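Local coordinates for Serine/threonine-protein phosphatase 2A regulatory subunit B'' subunit alpha (Homo sapiens, PDB 4I5J) that serves as a calcium-binding EF-hand regulatory subunit of protein phosphatase 2A and might modulate the substrate selectivity, activity and localization of the catalytic enzyme, at residues A136-Y141 with A174-F179; R153-A158 with G169-A174. All blocks are in the same frame, centred on the assembly; numbering follows the deposited sequence.

Interaction 1. Residues A136-Y141 with A174-F179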
loop_
_atom_site.group_PDB
_atom_site.type_symbol
_atom_site.label_atom_id
_atom_site.label_comp_id
_atom_site.label_asym_id
_atom_site.label_seq_id
_atom_site.Cartn_x
_atom_site.Cartn_y
_atom_site.Cartn_z
ATOM N N ALA A 136 16.549 8.152 2.335
ATOM C CA ALA A 136 17.588 8.081 1.307
ATOM C C ALA A 136 17.617 6.726 0.624
ATOM O O ALA A 136 17.681 6.637 -0.595
ATOM C CB ALA A 136 18.974 8.369 1.920
ATOM N N ASP A 137 17.605 5.666 1.416
ATOM C CA ASP A 137 17.560 4.335 0.837
ATOM C C ASP A 137 16.302 4.072 0.016
ATOM O O ASP A 137 16.391 3.535 -1.092
ATOM C CB ASP A 137 17.791 3.269 1.902
ATOM C CG ASP A 137 19.215 3.322 2.463
ATOM O OD1 ASP A 137 20.145 3.709 1.707
ATOM O OD2 ASP A 137 19.400 3.014 3.657
ATOM N N LEU A 138 15.140 4.481 0.524
ATOM C CA LEU A 138 13.913 4.266 -0.228
ATOM C C LEU A 138 13.950 5.032 -1.552
ATOM O O LEU A 138 13.413 4.573 -2.552
ATOM C CB LEU A 138 12.686 4.659 0.582
ATOM C CG LEU A 138 11.372 4.074 0.065
ATOM C CD1 LEU A 138 11.426 2.567 0.165
ATOM C CD2 LEU A 138 10.143 4.659 0.804
ATOM N N SER A 139 14.615 6.183 -1.558
ATOM C CA SER A 139 14.766 6.985 -2.770
ATOM C C SER A 139 15.505 6.253 -3.882
ATOM O O SER A 139 15.412 6.626 -5.044
ATOM C CB SER A 139 15.483 8.290 -2.440
ATOM O OG SER A 139 14.618 9.158 -1.727
ATOM N N ARG A 140 16.232 5.204 -3.521
ATOM C CA ARG A 140 16.980 4.412 -4.491
ATOM C C ARG A 140 16.277 3.122 -4.896
ATOM O O ARG A 140 16.803 2.352 -5.698
ATOM C CB ARG A 140 18.359 4.091 -3.932
ATOM C CG ARG A 140 19.193 5.321 -3.786
ATOM C CD ARG A 140 20.457 5.081 -3.003
ATOM N NE ARG A 140 21.086 6.368 -2.751
ATOM C CZ ARG A 140 21.138 6.969 -1.567
ATOM N NH1 ARG A 140 20.642 6.387 -0.485
ATOM N NH2 ARG A 140 21.718 8.152 -1.461
ATOM N N TYR A 141 15.099 2.881 -4.332
ATOM C CA TYR A 141 14.311 1.703 -4.677
ATOM C C TYR A 141 13.987 1.758 -6.153
ATOM O O TYR A 141 13.636 2.824 -6.658
ATOM C CB TYR A 141 13.006 1.708 -3.884
ATOM C CG TYR A 141 12.048 0.572 -4.185
ATOM C CD1 TYR A 141 12.255 -0.693 -3.656
ATOM C CD2 TYR A 141 10.920 0.775 -4.966
ATOM C CE1 TYR A 141 11.379 -1.727 -3.908
ATOM C CE2 TYR A 141 10.038 -0.255 -5.230
ATOM C CZ TYR A 141 10.273 -1.506 -4.693
ATOM O OH TYR A 141 9.409 -2.549 -4.932
ATOM N N ALA A 174 6.690 -3.221 8.509
ATOM C CA ALA A 174 5.255 -3.290 8.251
ATOM C C ALA A 174 4.864 -2.211 7.267
ATOM O O ALA A 174 4.160 -2.461 6.283
ATOM C CB ALA A 174 4.468 -3.143 9.559
ATOM N N ASP A 175 5.333 -0.995 7.520
ATOM C CA ASP A 175 5.045 0.099 6.612
ATOM C C ASP A 175 5.666 -0.070 5.228
ATOM O O ASP A 175 5.150 0.450 4.237
ATOM C CB ASP A 175 5.453 1.415 7.245
ATOM C CG ASP A 175 4.414 1.900 8.232
ATOM O OD1 ASP A 175 3.188 1.755 7.945
ATOM O OD2 ASP A 175 4.816 2.413 9.281
ATOM N N PHE A 176 6.781 -0.786 5.159
ATOM C CA PHE A 176 7.391 -1.065 3.874
ATOM C C PHE A 176 6.463 -1.946 3.039
ATOM O O PHE A 176 6.350 -1.759 1.826
ATOM C CB PHE A 176 8.753 -1.743 4.036
ATOM C CG PHE A 176 9.358 -2.138 2.732
ATOM C CD1 PHE A 176 9.803 -1.168 1.849
ATOM C CD2 PHE A 176 9.422 -3.457 2.363
ATOM C CE1 PHE A 176 10.344 -1.516 0.630
ATOM C CE2 PHE A 176 9.979 -3.827 1.146
ATOM C CZ PHE A 176 10.428 -2.849 0.271
ATOM N N VAL A 177 5.804 -2.906 3.692
ATOM C CA VAL A 177 4.806 -3.740 3.014
ATOM C C VAL A 177 3.764 -2.903 2.270
ATOM O O VAL A 177 3.471 -3.167 1.099
ATOM C CB VAL A 177 4.127 -4.745 3.979
ATOM C CG1 VAL A 177 3.148 -5.627 3.212
ATOM C CG2 VAL A 177 5.197 -5.655 4.643
ATOM N N TRP A 178 3.228 -1.877 2.932
ATOM C CA TRP A 178 2.218 -1.000 2.325
ATOM C C TRP A 178 2.800 -0.207 1.188
ATOM O O TRP A 178 2.180 -0.078 0.132
ATOM C CB TRP A 178 1.684 -0.015 3.371
ATOM C CG TRP A 178 0.771 -0.656 4.364
ATOM C CD1 TRP A 178 1.117 -1.572 5.318
ATOM C CD2 TRP A 178 -0.635 -0.437 4.512
ATOM N NE1 TRP A 178 0.017 -1.938 6.044
ATOM C CE2 TRP A 178 -1.077 -1.263 5.571
ATOM C CE3 TRP A 178 -1.571 0.363 3.851
ATOM C CZ2 TRP A 178 -2.396 -1.295 6.000
ATOM C CZ3 TRP A 178 -2.904 0.318 4.273
ATOM C CH2 TRP A 178 -3.296 -0.507 5.341
ATOM N N PHE A 179 3.986 0.358 1.410
ATOM C CA PHE A 179 4.698 1.023 0.336
ATOM C C PHE A 179 4.900 0.090 -0.855
ATOM O O PHE A 179 4.497 0.414 -1.973
ATOM C CB PHE A 179 6.071 1.540 0.787
ATOM C CG PHE A 179 6.936 1.959 -0.361
ATOM C CD1 PHE A 179 6.742 3.191 -0.971
ATOM C CD2 PHE A 179 7.915 1.106 -0.867
ATOM C CE1 PHE A 179 7.514 3.577 -2.055
ATOM C CE2 PHE A 179 8.700 1.484 -1.955
ATOM C CZ PHE A 179 8.502 2.717 -2.550
#
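Leu138 and Phe176 mark the closest approach of the two backbones, their CA atoms 9.4 Å apart, the gap between them being filled by side chains. On one side the short helix at 136-138 gives way to a type I turn from Leu138 to Tyr141, closed by a backbone bond from Tyr141 N to Leu138 O of 3.0 Å; on the other, 174-179 is continuous helix. The turn brings Leu138 and Tyr141 to bear on the same partner, Phe179, and no hydrogen bond crosses the interface. Leu138 and Phe179 meet from opposite directions. With CG anti to the backbone N (chi1 -162°), the leucine lays its methyl fork on one face of the Phe179 ring: CD2 stands 4.0 Å from the ring centroid, almost on the normal, in a CH-pi contact, while CD1 reaches 3.6 Å from Phe179 CE2, nearer the rim. The same phenylalanine then turns its edge to Tyr141. This T-shaped pair has planes inclined at 75°, and Phe179 CE2 lies 3.8 Å from Tyr141 CD2, over the tyrosine face but displaced toward its rim. Phe176 contributes more lightly: Leu138 CD1 lies at its edge, 4.2 Å from Phe176 CE1. One ring, that of Phe179, thus offers face and edge to successive hydrophobic partners, a compact piece of core in the EF-hand domain pair. Leu125 of helix 112-125 touches Leu138, Tyr141 and Phe176, whereas Tyr194 and Trp195 of helix 189-199 pack on Phe179, so that both helices border the contact.

Interaction 2. Residues R153-A158 with G169-A174; sequences RIFSGA and GRMSYA
Phe155 and Met171 illustrate how a helix terminus can pack on a very short strand by side-chain contact, without a hydrogen bond between the two segments. The dense part is apolar. Phe155, the first residue to leave helical geometry after helix 148-154, brings CZ to 3.7 Å from Met171 CB, the two side chains crossing at about a right angle. Met171 runs extended through CG and SD, then bends at chi3 (-81°), which carries CE to Ile154 CG2 at 3.5 Å, tighter than a usual methyl-methyl contact. The Phe155 ring also reaches the backbone: Arg170 N lies at its edge, near the ring plane, and CE1 is 3.5 Å from Gly169 O. Toward solvent the contact thins out. Gly169, with positive phi, is only partly buried, and the exposed Arg170 directs its CB away from the helix end; its guanidinium, though poorly ordered, is placed to pair with Asp130 in a salt bridge. The weakly bonded strand 170-171 pairs antiparallel with 133-134 through backbone bonds between Met171 and Ile133, consistent with the small sheet that joins the loops of an EF-hand pair. Leu138 of helix 135-138 touches both Phe155 and Met171, and Ile154 packs on Tyr194, Trp195 and Cys198 of helix 189-199.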
loop_
_atom_site.group_PDB
_atom_site.type_symbol
_atom_site.label_atom_id
_atom_site.label_comp_id
_atom_site.label_asym_id
_atom_site.label_seq_id
_atom_site.Cartn_x
_atom_site.Cartn_y
_atom_site.Cartn_z
ATOM N N ARG A 153 7.033 12.823 1.225
ATOM C CA ARG A 153 5.637 12.717 1.659
ATOM C C ARG A 153 5.348 11.382 2.351
ATOM O O ARG A 153 4.634 11.324 3.352
ATOM C CB ARG A 153 4.692 12.952 0.479
ATOM C CG ARG A 153 4.683 14.410 -0.038
ATOM C CD ARG A 153 4.073 15.341 0.992
ATOM N NE ARG A 153 2.703 14.923 1.277
ATOM C CZ ARG A 153 2.100 15.075 2.451
ATOM N NH1 ARG A 153 2.742 15.657 3.455
ATOM N NH2 ARG A 153 0.854 14.657 2.612
ATOM N N ILE A 154 5.891 10.303 1.815
ATOM C CA ILE A 154 5.752 9.007 2.470
ATOM C C ILE A 154 6.281 9.070 3.901
ATOM O O ILE A 154 5.681 8.518 4.819
ATOM C CB ILE A 154 6.489 7.934 1.691
ATOM C CG1 ILE A 154 5.705 7.573 0.422
ATOM C CG2 ILE A 154 6.729 6.709 2.565
ATOM C CD1 ILE A 154 6.629 7.019 -0.689
ATOM N N PHE A 155 7.385 9.785 4.091
ATOM C CA PHE A 155 8.022 9.869 5.400
ATOM C C PHE A 155 7.462 10.999 6.268
ATOM O O PHE A 155 7.982 11.266 7.353
ATOM C CB PHE A 155 9.534 10.025 5.230
ATOM C CG PHE A 155 10.241 8.722 5.027
ATOM C CD1 PHE A 155 10.956 8.148 6.058
ATOM C CD2 PHE A 155 10.169 8.057 3.815
ATOM C CE1 PHE A 155 11.603 6.941 5.889
ATOM C CE2 PHE A 155 10.808 6.840 3.643
ATOM C CZ PHE A 155 11.533 6.287 4.679
ATOM N N SER A 156 6.389 11.629 5.793
ATOM C CA SER A 156 5.751 12.779 6.460
ATOM C C SER A 156 4.725 12.389 7.506
ATOM O O SER A 156 4.314 13.212 8.319
ATOM C CB SER A 156 5.004 13.627 5.432
ATOM O OG SER A 156 3.871 12.909 4.933
ATOM N N GLY A 157 4.256 11.156 7.441
ATOM C CA GLY A 157 3.171 10.721 8.305
ATOM C C GLY A 157 1.855 10.647 7.551
ATOM O O GLY A 157 0.836 10.227 8.101
ATOM N N ALA A 158 1.875 11.038 6.278
ATOM C CA ALA A 158 0.665 11.004 5.433
ATOM C C ALA A 158 0.027 9.629 5.300
ATOM O O ALA A 158 -1.186 9.521 5.131
ATOM C CB ALA A 158 0.979 11.539 4.069
ATOM N N GLY A 169 12.055 9.401 10.980
ATOM C CA GLY A 169 12.727 9.322 9.694
ATOM C C GLY A 169 13.002 7.895 9.269
ATOM O O GLY A 169 13.910 7.625 8.476
ATOM N N ARG A 170 12.211 6.972 9.802
ATOM C CA ARG A 170 12.464 5.558 9.596
ATOM C C ARG A 170 11.200 4.785 9.261
ATOM O O ARG A 170 10.219 4.819 10.000
ATOM C CB ARG A 170 13.136 4.962 10.832
ATOM C CG ARG A 170 14.608 5.301 10.920
ATOM C CD ARG A 170 15.296 4.477 11.987
ATOM N NE ARG A 170 16.747 4.522 11.848
ATOM C CZ ARG A 170 17.593 4.064 12.762
ATOM N NH1 ARG A 170 17.126 3.527 13.884
ATOM N NH2 ARG A 170 18.903 4.149 12.560
ATOM N N MET A 171 11.234 4.085 8.135
ATOM C CA MET A 171 10.123 3.242 7.716
ATOM C C MET A 171 10.324 1.816 8.266
ATOM O O MET A 171 11.359 1.171 8.023
ATOM C CB MET A 171 10.044 3.201 6.179
ATOM C CG MET A 171 9.011 2.207 5.642
ATOM S SD MET A 171 8.961 2.147 3.840
ATOM C CE MET A 171 7.945 3.578 3.503
ATOM N N SER A 172 9.322 1.315 8.983
ATOM C CA SER A 172 9.401 -0.019 9.568
ATOM C C SER A 172 9.151 -1.061 8.500
ATOM O O SER A 172 8.737 -0.732 7.377
ATOM C CB SER A 172 8.359 -0.183 10.674
ATOM O OG SER A 172 7.049 -0.110 10.122
ATOM N N TYR A 173 9.375 -2.322 8.855
ATOM C CA TYR A 173 9.061 -3.427 7.958
ATOM C C TYR A 173 7.578 -3.418 7.535
ATOM O O TYR A 173 7.242 -3.594 6.350
ATOM C CB TYR A 173 9.423 -4.796 8.600
ATOM C CG TYR A 173 9.071 -5.915 7.654
ATOM C CD1 TYR A 173 9.883 -6.209 6.565
ATOM C CD2 TYR A 173 7.889 -6.626 7.798
ATOM C CE1 TYR A 173 9.548 -7.228 5.671
ATOM C CE2 TYR A 173 7.546 -7.637 6.911
ATOM C CZ TYR A 173 8.371 -7.927 5.855
ATOM O OH TYR A 173 7.986 -8.903 4.967
ATOM N N ALA A 174 6.690 -3.221 8.509
ATOM C CA ALA A 174 5.255 -3.290 8.251
ATOM C C ALA A 174 4.864 -2.211 7.267
ATOM O O ALA A 174 4.160 -2.461 6.283
ATOM C CB ALA A 174 4.468 -3.143 9.559
#

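In the fold
From the N terminus, the chain leaves helix 112-125, crosses strand 133-134 and enters helix 135-138, where interaction 1 opens. Helix 148-154 follows, and its C-terminal end opens interaction 2. A partly unmodelled loop then leads to strand 170-171, which closes interaction 2 after a short excursion; helix 173-184 closes interaction 1 soon afterwards. The smaller loop therefore lies wholly within the larger, and the two C-terminal segments share Ala174. Their centres are 8 Å apart, and they merge into one apolar core: Phe179 CE1 is 3.8 Å from Ile154 CD1, and Phe176 CA 3.6 Å from Met171 SD. Together they tie helices 135-138 and 148-154 to the strand and helix 173-184.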